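Local coordinates for protein PpBBE-like 1 D396N (Physcomitrella patens subsp. patens, PDB 6EO5) that oxidises cellobiose as a flavin-dependent oxidase of the berberine bridge enzyme family within the VAO superfamily, here as an engineered single-residue variant, at residues A[259-264]-A[353-358]; A[329-334]-A[394-399]; A[361-366]-A[410-415]. All blocks are in the same frame, centred on the assembly; numbering follows the deposited sequence.

Contact 1 of 3, residues A[259-264]-A[353-358]; sequences MDPSGV and NAMNTG
An extended Met355 chain, CG trans to the backbone N (chi1 174°), bends only at chi3 (75°), which turns CE onto Met259, whose own chain leaves the backbone in the same way. The contact sets the tip of a beta hairpin, joining strands 253-259 and 264-271, against the C-terminal end of helix 345-355. The hairpin turns through a type I beta turn from Asp260 to Gly263, and the sequence suits it: proline has the phi needed at the second position, and Gly263 accepts the positive phi that follows. Asp260 braces the turn through OD1, which meets Ser262 OG at 2.6 Å. Methionine is apt where the two elements meet, being long and flexible; CE of Met355 reaches CG of Met259 at 3.5 Å. Pro261 lies across the base of the Met355 chain at about a right angle, with its CG 3.8 Å from Met355 CG. Leu235, on helix 235-246, touches both methionines. A second type I turn, Met355 to Gly358, ends this segment, and Thr357 N and OG1 both bond to Ala354 O just ahead of it. The turn brings Gly358 O to 3.5 Å from Pro261 CB.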
loop_
_atom_site.group_PDB
_atom_site.type_symbol
_atom_site.label_atom_id
_atom_site.label_comp_id
_atom_site.label_asym_id
_atom_site.label_seq_id
_atom_site.Cartn_x
_atom_site.Cartn_y
_atom_site.Cartn_z
ATOM N N MET A 259 -3.219 -18.290 0.524
ATOM C CA MET A 259 -2.757 -19.587 0.056
ATOM C C MET A 259 -1.242 -19.599 0.213
ATOM O O MET A 259 -0.603 -18.569 0.005
ATOM C CB MET A 259 -3.179 -19.776 -1.406
ATOM C CG MET A 259 -2.772 -21.041 -2.080
ATOM S SD MET A 259 -3.265 -21.013 -3.823
ATOM C CE MET A 259 -5.028 -20.792 -3.682
ATOM N N ASP A 260 -0.671 -20.734 0.606
ATOM C CA ASP A 260 0.781 -20.805 0.728
ATOM C C ASP A 260 1.228 -22.249 0.519
ATOM O O ASP A 260 0.401 -23.169 0.561
ATOM C CB ASP A 260 1.264 -20.217 2.071
ATOM C CG ASP A 260 0.999 -21.111 3.271
ATOM O OD1 ASP A 260 1.086 -22.356 3.168
ATOM O OD2 ASP A 260 0.734 -20.543 4.353
ATOM N N PRO A 261 2.525 -22.479 0.248
ATOM C CA PRO A 261 2.971 -23.820 -0.189
ATOM C C PRO A 261 2.919 -24.891 0.888
ATOM O O PRO A 261 3.056 -26.074 0.555
ATOM C CB PRO A 261 4.415 -23.585 -0.654
ATOM C CG PRO A 261 4.505 -22.104 -0.886
ATOM C CD PRO A 261 3.609 -21.488 0.130
ATOM N N SER A 262 2.726 -24.530 2.154
ATOM C CA SER A 262 2.517 -25.532 3.191
ATOM C C SER A 262 1.123 -26.144 3.150
ATOM O O SER A 262 0.865 -27.098 3.885
ATOM C CB SER A 262 2.758 -24.925 4.573
ATOM O OG SER A 262 1.644 -24.162 5.004
ATOM N N GLY A 263 0.222 -25.615 2.332
ATOM C CA GLY A 263 -1.121 -26.139 2.204
ATOM C C GLY A 263 -2.202 -25.295 2.852
ATOM O O GLY A 263 -3.387 -25.588 2.651
ATOM N N VAL A 264 -1.845 -24.271 3.628
ATOM C CA VAL A 264 -2.851 -23.402 4.228
ATOM C C VAL A 264 -3.555 -22.604 3.139
ATOM O O VAL A 264 -2.933 -22.175 2.156
ATOM C CB VAL A 264 -2.197 -22.474 5.266
ATOM C CG1 VAL A 264 -3.221 -21.519 5.862
ATOM C CG2 VAL A 264 -1.528 -23.294 6.350
ATOM N N ASN A 353 0.502 -25.478 -9.077
ATOM C CA ASN A 353 1.682 -26.302 -9.334
ATOM C C ASN A 353 2.954 -25.471 -9.221
ATOM O O ASN A 353 3.926 -25.893 -8.580
ATOM C CB ASN A 353 1.584 -26.970 -10.704
ATOM C CG ASN A 353 0.492 -28.010 -10.758
ATOM O OD1 ASN A 353 0.012 -28.479 -9.724
ATOM N ND2 ASN A 353 0.085 -28.377 -11.968
ATOM N N ALA A 354 2.953 -24.275 -9.826
ATOM C CA ALA A 354 4.093 -23.372 -9.702
ATOM C C ALA A 354 4.357 -23.006 -8.248
ATOM O O ALA A 354 5.512 -23.004 -7.805
ATOM C CB ALA A 354 3.858 -22.114 -10.535
ATOM N N MET A 355 3.304 -22.693 -7.487
ATOM C CA MET A 355 3.492 -22.414 -6.068
ATOM C C MET A 355 4.134 -23.602 -5.356
ATOM O O MET A 355 5.022 -23.427 -4.514
ATOM C CB MET A 355 2.156 -22.045 -5.404
ATOM C CG MET A 355 2.256 -21.876 -3.890
ATOM S SD MET A 355 0.723 -21.486 -3.023
ATOM C CE MET A 355 -0.098 -23.074 -3.059
ATOM N N ASN A 356 3.719 -24.822 -5.689
ATOM C CA ASN A 356 4.233 -25.960 -4.935
ATOM C C ASN A 356 5.643 -26.387 -5.353
ATOM O O ASN A 356 6.157 -27.366 -4.804
ATOM C CB ASN A 356 3.266 -27.147 -5.034
ATOM C CG ASN A 356 1.925 -26.899 -4.304
ATOM O OD1 ASN A 356 1.849 -26.189 -3.286
ATOM N ND2 ASN A 356 0.866 -27.495 -4.835
ATOM N N THR A 357 6.305 -25.680 -6.276
ATOM C CA THR A 357 7.705 -25.979 -6.546
ATOM C C THR A 357 8.645 -25.324 -5.557
ATOM O O THR A 357 9.856 -25.377 -5.767
ATOM C CB THR A 357 8.112 -25.542 -7.951
ATOM O OG1 THR A 357 8.023 -24.123 -8.042
ATOM C CG2 THR A 357 7.231 -26.180 -9.001
ATOM N N GLY A 358 8.133 -24.701 -4.502
ATOM C CA GLY A 358 8.976 -23.971 -3.578
ATOM C C GLY A 358 8.402 -23.900 -2.183
ATOM O O GLY A 358 7.489 -24.659 -1.853
#

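Contact 2 of 3, residues A[329-334]-A[394-399]; sequences NTFKAK and QMVASW
Strands 331-334 and 394-398 run antiparallel, their axes 4.7 Å apart at closest, with Lys332 opposite Ala397 and Lys334 opposite Met395 as hydrogen-bonded pairs and Phe331-Ser398 and Ala333-Val396 as the non-hydrogen-bonded pairs between. This is the end of the seven-stranded antiparallel sheet where 331-338 is the outermost strand of the chain. The ladder continues past the strands, as Trp399 N bonds to Thr330 O at 3.0 Å. Beside it, Asn329 ND2 gives an N-H, nearly in its own amide plane, to Ser398 OG at 2.9 Å; a serine is small enough to take it close to the backbone.

Trp399 has CG between its backbone N and carbonyl carbon (chi1 57°), which folds the indole back over the neighbouring strand. Thr330 CG2 sits over one face, 3.9 Å from the centroid of the five-membered ring, a CH-pi contact, while the six-membered part extends along the backbone of Phe331 and Lys332. Val396 CG1 rests 4.0 Å from Phe331 CB, and the phenylalanine ring goes on to meet Tyr83 edge-to-face. The side chain of Gln394, about 6 Å from the FAD, bonds through OE1 to the hydroxyl of that same tyrosine.

The other face carries Met395, Ala397 and the two lysines, whose aliphatic parts suit a buried strand while their amino groups both reach Asp433; Lys332 also pairs with Glu84 and Lys334 packs on Trp416 as a cation-pi partner. The buried ammonium groups are thus matched by carboxylates, which probably keeps both lysines charged and ties this edge of the sheet to Asp433 and Glu84.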
loop_
_atom_site.group_PDB
_atom_site.type_symbol
_atom_site.label_atom_id
_atom_site.label_comp_id
_atom_site.label_asym_id
_atom_site.label_seq_id
_atom_site.Cartn_x
_atom_site.Cartn_y
_atom_site.Cartn_z
ATOM N N ASN A 329 11.277 -8.153 7.505
ATOM C CA ASN A 329 11.370 -9.378 6.722
ATOM C C ASN A 329 12.442 -9.157 5.654
ATOM O O ASN A 329 12.925 -8.038 5.466
ATOM C CB ASN A 329 9.999 -9.727 6.119
ATOM C CG ASN A 329 9.946 -11.125 5.511
ATOM O OD1 ASN A 329 10.795 -11.975 5.790
ATOM N ND2 ASN A 329 8.928 -11.370 4.685
ATOM N N THR A 330 12.836 -10.233 4.968
ATOM C CA THR A 330 13.736 -10.145 3.813
ATOM C C THR A 330 13.136 -10.947 2.672
ATOM O O THR A 330 12.975 -12.167 2.795
ATOM C CB THR A 330 15.140 -10.660 4.132
ATOM O OG1 THR A 330 15.685 -9.885 5.202
ATOM C CG2 THR A 330 16.040 -10.526 2.916
ATOM N N PHE A 331 12.816 -10.277 1.564
ATOM C CA PHE A 331 11.905 -10.894 0.613
ATOM C C PHE A 331 11.997 -10.220 -0.742
ATOM O O PHE A 331 12.475 -9.091 -0.870
ATOM C CB PHE A 331 10.450 -10.846 1.128
ATOM C CG PHE A 331 9.901 -9.443 1.334
ATOM C CD1 PHE A 331 10.055 -8.792 2.550
ATOM C CD2 PHE A 331 9.190 -8.797 0.327
ATOM C CE1 PHE A 331 9.536 -7.509 2.748
ATOM C CE2 PHE A 331 8.662 -7.510 0.516
ATOM C CZ PHE A 331 8.842 -6.867 1.724
ATOM N N LYS A 332 11.523 -10.941 -1.752
ATOM C CA LYS A 332 11.173 -10.376 -3.046
ATOM C C LYS A 332 9.667 -10.530 -3.235
ATOM O O LYS A 332 9.113 -11.605 -2.982
ATOM C CB LYS A 332 11.942 -11.064 -4.172
ATOM C CG LYS A 332 11.496 -10.672 -5.569
ATOM C CD LYS A 332 11.820 -9.226 -5.879
ATOM C CE LYS A 332 11.297 -8.867 -7.249
ATOM N NZ LYS A 332 11.408 -7.416 -7.510
ATOM N N ALA A 333 9.005 -9.451 -3.649
ATOM C CA ALA A 333 7.567 -9.455 -3.890
ATOM C C ALA A 333 7.263 -9.063 -5.336
ATOM O O ALA A 333 7.963 -8.239 -5.936
ATOM C CB ALA A 333 6.845 -8.508 -2.922
ATOM N N LYS A 334 6.223 -9.679 -5.901
ATOM C CA LYS A 334 5.695 -9.309 -7.210
ATOM C C LYS A 334 4.173 -9.269 -7.121
ATOM O O LYS A 334 3.579 -9.775 -6.165
ATOM C CB LYS A 334 6.157 -10.290 -8.298
ATOM C CG LYS A 334 7.666 -10.504 -8.315
ATOM C CD LYS A 334 8.138 -11.490 -9.376
ATOM C CE LYS A 334 7.956 -10.965 -10.784
ATOM N NZ LYS A 334 8.826 -9.791 -11.092
ATOM N N GLN A 394 -0.910 -10.744 -4.655
ATOM C CA GLN A 394 0.347 -10.388 -4.007
ATOM C C GLN A 394 1.183 -11.655 -3.830
ATOM O O GLN A 394 0.719 -12.628 -3.222
ATOM C CB GLN A 394 0.110 -9.696 -2.666
ATOM C CG GLN A 394 1.364 -9.025 -2.130
ATOM C CD GLN A 394 1.272 -8.656 -0.663
ATOM O OE1 GLN A 394 2.272 -8.292 -0.038
ATOM N NE2 GLN A 394 0.077 -8.755 -0.105
ATOM N N MET A 395 2.408 -11.638 -4.362
ATOM C CA MET A 395 3.302 -12.797 -4.379
ATOM C C MET A 395 4.582 -12.456 -3.626
ATOM O O MET A 395 5.378 -11.641 -4.101
ATOM C CB MET A 395 3.628 -13.200 -5.816
ATOM C CG MET A 395 2.464 -13.080 -6.759
ATOM S SD MET A 395 3.011 -13.042 -8.466
ATOM C CE MET A 395 1.477 -12.926 -9.360
ATOM N N VAL A 396 4.802 -13.097 -2.478
ATOM C CA VAL A 396 5.934 -12.803 -1.600
ATOM C C VAL A 396 6.740 -14.081 -1.386
ATOM O O VAL A 396 6.168 -15.125 -1.054
ATOM C CB VAL A 396 5.467 -12.237 -0.242
ATOM C CG1 VAL A 396 6.664 -11.873 0.628
ATOM C CG2 VAL A 396 4.547 -11.038 -0.430
ATOM N N ALA A 397 8.064 -13.998 -1.571
ATOM C CA ALA A 397 8.991 -15.082 -1.238
ATOM C C ALA A 397 10.071 -14.550 -0.308
ATOM O O ALA A 397 10.730 -13.556 -0.626
ATOM C CB ALA A 397 9.634 -15.688 -2.484
ATOM N N SER A 398 10.259 -15.222 0.827
ATOM C CA SER A 398 11.105 -14.737 1.908
ATOM C C SER A 398 12.296 -15.658 2.119
ATOM O O SER A 398 12.307 -16.816 1.684
ATOM C CB SER A 398 10.323 -14.625 3.224
ATOM O OG SER A 398 9.198 -13.777 3.086
ATOM N N TRP A 399 13.312 -15.122 2.796
ATOM C CA TRP A 399 14.444 -15.923 3.234
ATOM C C TRP A 399 15.063 -15.282 4.463
ATOM O O TRP A 399 14.898 -14.088 4.712
ATOM C CB TRP A 399 15.494 -16.103 2.130
ATOM C CG TRP A 399 16.093 -14.847 1.526
ATOM C CD1 TRP A 399 17.291 -14.263 1.855
ATOM C CD2 TRP A 399 15.550 -14.061 0.449
ATOM N NE1 TRP A 399 17.518 -13.161 1.058
ATOM C CE2 TRP A 399 16.467 -13.017 0.188
ATOM C CE3 TRP A 399 14.383 -14.141 -0.318
ATOM C CZ2 TRP A 399 16.246 -12.057 -0.805
ATOM C CZ3 TRP A 399 14.168 -13.191 -1.303
ATOM C CH2 TRP A 399 15.095 -12.160 -1.538
#

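Contact 3 of 3, residues A[361-366]-A[410-415]; sequences AYFIYN and SYITRY
Phe363 points from strand 361-366 into helix 410-415, and its ring meets three residues of that helix. The element pair is a helix laid on one face of the antiparallel sheet, the two axes 10.9 Å apart and inclined at 31°. From CB, the side chain sets CG anti to its carbonyl carbon (chi1 -55°), which lets the ring slide past Tyr415 in the opposite direction. CG lies near Tyr415 OH; CD2 comes to 3.4 Å from Tyr415 CZ; CE2 stands over the centre of the Tyr415 ring and also meets Ile412 CD1 at 3.7 Å. CZ, at the tip, reaches Tyr411 OH at 3.8 Å, with that oxygen near the plane of the phenylalanine ring, and CE1 borders the same hydroxyl. The Phe363 and Tyr415 rings overlap obliquely, planes at 33° and centroids 4.3 Å apart.

A phenylalanine fits here because its ring brings no polar group of its own among the tyrosines and Ile412, whereas the tyrosine hydroxyls that border it find polar partners. Tyr411 bonds to the backbone oxygen of Met355, and its CE2 edge takes Ala361 CB in plane at 3.6 Å; the alanine is small enough for the ring to come this close to the strand. A water lies 2.6 Å from Tyr415 OH and is shared with the hydroxyl of Tyr365. With an alanine here instead of Tyr415, the Phe363 ring would probably lose the aromatic cover over CE2 and the water one of its two tyrosine partners.

Met351 and Met355 of helix 345-355 also touch Tyr415. The few polar groups are provided for, since Tyr411 OH bonds to a carbonyl and the other two hydroxyls share a water; mostly aromatic and aliphatic carbon, with that one bridging water, carries the helix on the sheet.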
loop_
_atom_site.group_PDB
_atom_site.type_symbol
_atom_site.label_atom_id
_atom_site.label_comp_id
_atom_site.label_asym_id
_atom_site.label_seq_id
_atom_site.Cartn_x
_atom_site.Cartn_y
_atom_site.Cartn_z
ATOM N N ALA A 361 6.937 -18.910 1.228
ATOM C CA ALA A 361 6.288 -17.873 0.433
ATOM C C ALA A 361 4.812 -17.790 0.824
ATOM O O ALA A 361 4.281 -18.669 1.511
ATOM C CB ALA A 361 6.420 -18.156 -1.062
ATOM N N TYR A 362 4.137 -16.727 0.377
ATOM C CA TYR A 362 2.690 -16.651 0.542
ATOM C C TYR A 362 2.071 -15.822 -0.581
ATOM O O TYR A 362 2.764 -15.120 -1.323
ATOM C CB TYR A 362 2.309 -16.108 1.921
ATOM C CG TYR A 362 2.801 -14.721 2.232
ATOM C CD1 TYR A 362 2.029 -13.612 1.937
ATOM C CD2 TYR A 362 4.016 -14.520 2.861
ATOM C CE1 TYR A 362 2.478 -12.337 2.236
ATOM C CE2 TYR A 362 4.471 -13.254 3.165
ATOM C CZ TYR A 362 3.704 -12.161 2.849
ATOM O OH TYR A 362 4.139 -10.880 3.157
ATOM N N PHE A 363 0.743 -15.937 -0.707
ATOM C CA PHE A 363 -0.011 -15.414 -1.850
ATOM C C PHE A 363 -1.386 -14.938 -1.390
ATOM O O PHE A 363 -2.150 -15.719 -0.806
ATOM C CB PHE A 363 -0.134 -16.488 -2.933
ATOM C CG PHE A 363 1.194 -17.041 -3.365
ATOM C CD1 PHE A 363 1.796 -18.079 -2.654
ATOM C CD2 PHE A 363 1.872 -16.498 -4.453
ATOM C CE1 PHE A 363 3.049 -18.570 -3.027
ATOM C CE2 PHE A 363 3.117 -17.001 -4.832
ATOM C CZ PHE A 363 3.698 -18.036 -4.119
ATOM N N ILE A 364 -1.706 -13.667 -1.658
ATOM C CA ILE A 364 -2.900 -13.007 -1.134
ATOM C C ILE A 364 -3.635 -12.344 -2.295
ATOM O O ILE A 364 -3.016 -11.658 -3.114
ATOM C CB ILE A 364 -2.534 -11.968 -0.054
ATOM C CG1 ILE A 364 -1.778 -12.627 1.096
ATOM C CG2 ILE A 364 -3.767 -11.198 0.467
ATOM C CD1 ILE A 364 -1.349 -11.641 2.146
ATOM N N TYR A 365 -4.962 -12.515 -2.342
ATOM C CA TYR A 365 -5.787 -12.090 -3.475
ATOM C C TYR A 365 -6.830 -11.103 -2.970
ATOM O O TYR A 365 -7.815 -11.511 -2.349
ATOM C CB TYR A 365 -6.460 -13.292 -4.140
ATOM C CG TYR A 365 -5.517 -14.421 -4.528
ATOM C CD1 TYR A 365 -4.966 -15.260 -3.565
ATOM C CD2 TYR A 365 -5.200 -14.666 -5.860
ATOM C CE1 TYR A 365 -4.110 -16.300 -3.921
ATOM C CE2 TYR A 365 -4.348 -15.708 -6.222
ATOM C CZ TYR A 365 -3.806 -16.521 -5.247
ATOM O OH TYR A 365 -2.965 -17.563 -5.591
ATOM N N ASN A 366 -6.624 -9.810 -3.227
ATOM C CA ASN A 366 -7.571 -8.778 -2.801
ATOM C C ASN A 366 -8.691 -8.656 -3.820
ATOM O O ASN A 366 -8.426 -8.442 -5.005
ATOM C CB ASN A 366 -6.879 -7.430 -2.645
ATOM C CG ASN A 366 -5.901 -7.412 -1.514
ATOM O OD1 ASN A 366 -5.951 -8.261 -0.629
ATOM N ND2 ASN A 366 -4.998 -6.434 -1.526
ATOM N N SER A 410 14.219 -16.409 -7.952
ATOM C CA SER A 410 13.864 -17.134 -9.165
ATOM C C SER A 410 12.520 -17.824 -9.015
ATOM O O SER A 410 11.730 -17.865 -9.962
ATOM C CB SER A 410 14.947 -18.151 -9.489
ATOM O OG SER A 410 16.004 -17.503 -10.160
ATOM N N TYR A 411 12.251 -18.376 -7.831
ATOM C CA TYR A 411 10.986 -19.053 -7.581
ATOM C C TYR A 411 9.805 -18.112 -7.786
ATOM O O TYR A 411 8.866 -18.432 -8.522
ATOM C CB TYR A 411 10.999 -19.630 -6.171
ATOM C CG TYR A 411 9.654 -20.006 -5.621
ATOM C CD1 TYR A 411 8.939 -21.078 -6.141
ATOM C CD2 TYR A 411 9.109 -19.309 -4.545
ATOM C CE1 TYR A 411 7.709 -21.431 -5.622
ATOM C CE2 TYR A 411 7.885 -19.655 -4.016
ATOM C CZ TYR A 411 7.189 -20.715 -4.560
ATOM O OH TYR A 411 5.971 -21.058 -4.039
ATOM N N ILE A 412 9.852 -16.924 -7.182
ATOM C CA ILE A 412 8.695 -16.042 -7.269
ATOM C C ILE A 412 8.588 -15.389 -8.645
ATOM O O ILE A 412 7.491 -14.972 -9.051
ATOM C CB ILE A 412 8.725 -14.995 -6.136
ATOM C CG1 ILE A 412 7.313 -14.511 -5.842
ATOM C CG2 ILE A 412 9.639 -13.831 -6.480
ATOM C CD1 ILE A 412 6.486 -15.487 -5.018
ATOM N N THR A 413 9.691 -15.313 -9.388
ATOM C CA THR A 413 9.633 -14.774 -10.742
ATOM C C THR A 413 9.118 -15.811 -11.740
ATOM O O THR A 413 8.359 -15.470 -12.658
ATOM C CB THR A 413 11.011 -14.259 -11.148
ATOM O OG1 THR A 413 11.350 -13.158 -10.295
ATOM C CG2 THR A 413 11.019 -13.809 -12.598
ATOM N N ARG A 414 9.522 -17.074 -11.581
ATOM C CA ARG A 414 8.886 -18.154 -12.326
ATOM C C ARG A 414 7.381 -18.148 -12.103
ATOM O O ARG A 414 6.595 -18.260 -13.053
ATOM C CB ARG A 414 9.459 -19.499 -11.894
ATOM C CG ARG A 414 10.801 -19.851 -12.446
ATOM C CD ARG A 414 11.146 -21.256 -12.001
ATOM N NE ARG A 414 11.599 -21.336 -10.609
ATOM C CZ ARG A 414 12.878 -21.487 -10.251
ATOM N NH1 ARG A 414 13.826 -21.585 -11.199
ATOM N NH2 ARG A 414 13.211 -21.549 -8.952
ATOM N N TYR A 415 6.963 -18.030 -10.836
ATOM C CA TYR A 415 5.547 -18.034 -10.502
ATOM C C TYR A 415 4.815 -16.910 -11.221
ATOM O O TYR A 415 3.748 -17.126 -11.813
ATOM C CB TYR A 415 5.381 -17.915 -8.989
ATOM C CG TYR A 415 3.937 -17.814 -8.501
ATOM C CD1 TYR A 415 3.243 -16.600 -8.529
ATOM C CD2 TYR A 415 3.278 -18.924 -7.993
ATOM C CE1 TYR A 415 1.930 -16.508 -8.084
ATOM C CE2 TYR A 415 1.973 -18.839 -7.542
ATOM C CZ TYR A 415 1.305 -17.637 -7.587
ATOM O OH TYR A 415 0.017 -17.568 -7.129
HETATM O O HOH W 1 -0.581 -19.716 -5.761
#

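How the contacts relate
Following the chain, 259-264 comes first, at a hairpin tip, and contact 1 closes a loop of 88 residues when helix 345-355 returns to it. Within that loop lies 329-334, which waits for 394-399, so contacts 1 and 2 cross. Segment 361-366 then follows just after contact 1 has closed and pairs with 410-415; contact 3 therefore stands in series with contact 1 and crosses contact 2. Strand 361-367 neighbours both 253-259 and 391-398 in the seven-stranded sheet, tying the three sites to one framework. Contacts 1 and 3 place helices 345-355 and 405-420 side by side on it, while contact 2 attaches 331-338, one of its two outermost strands.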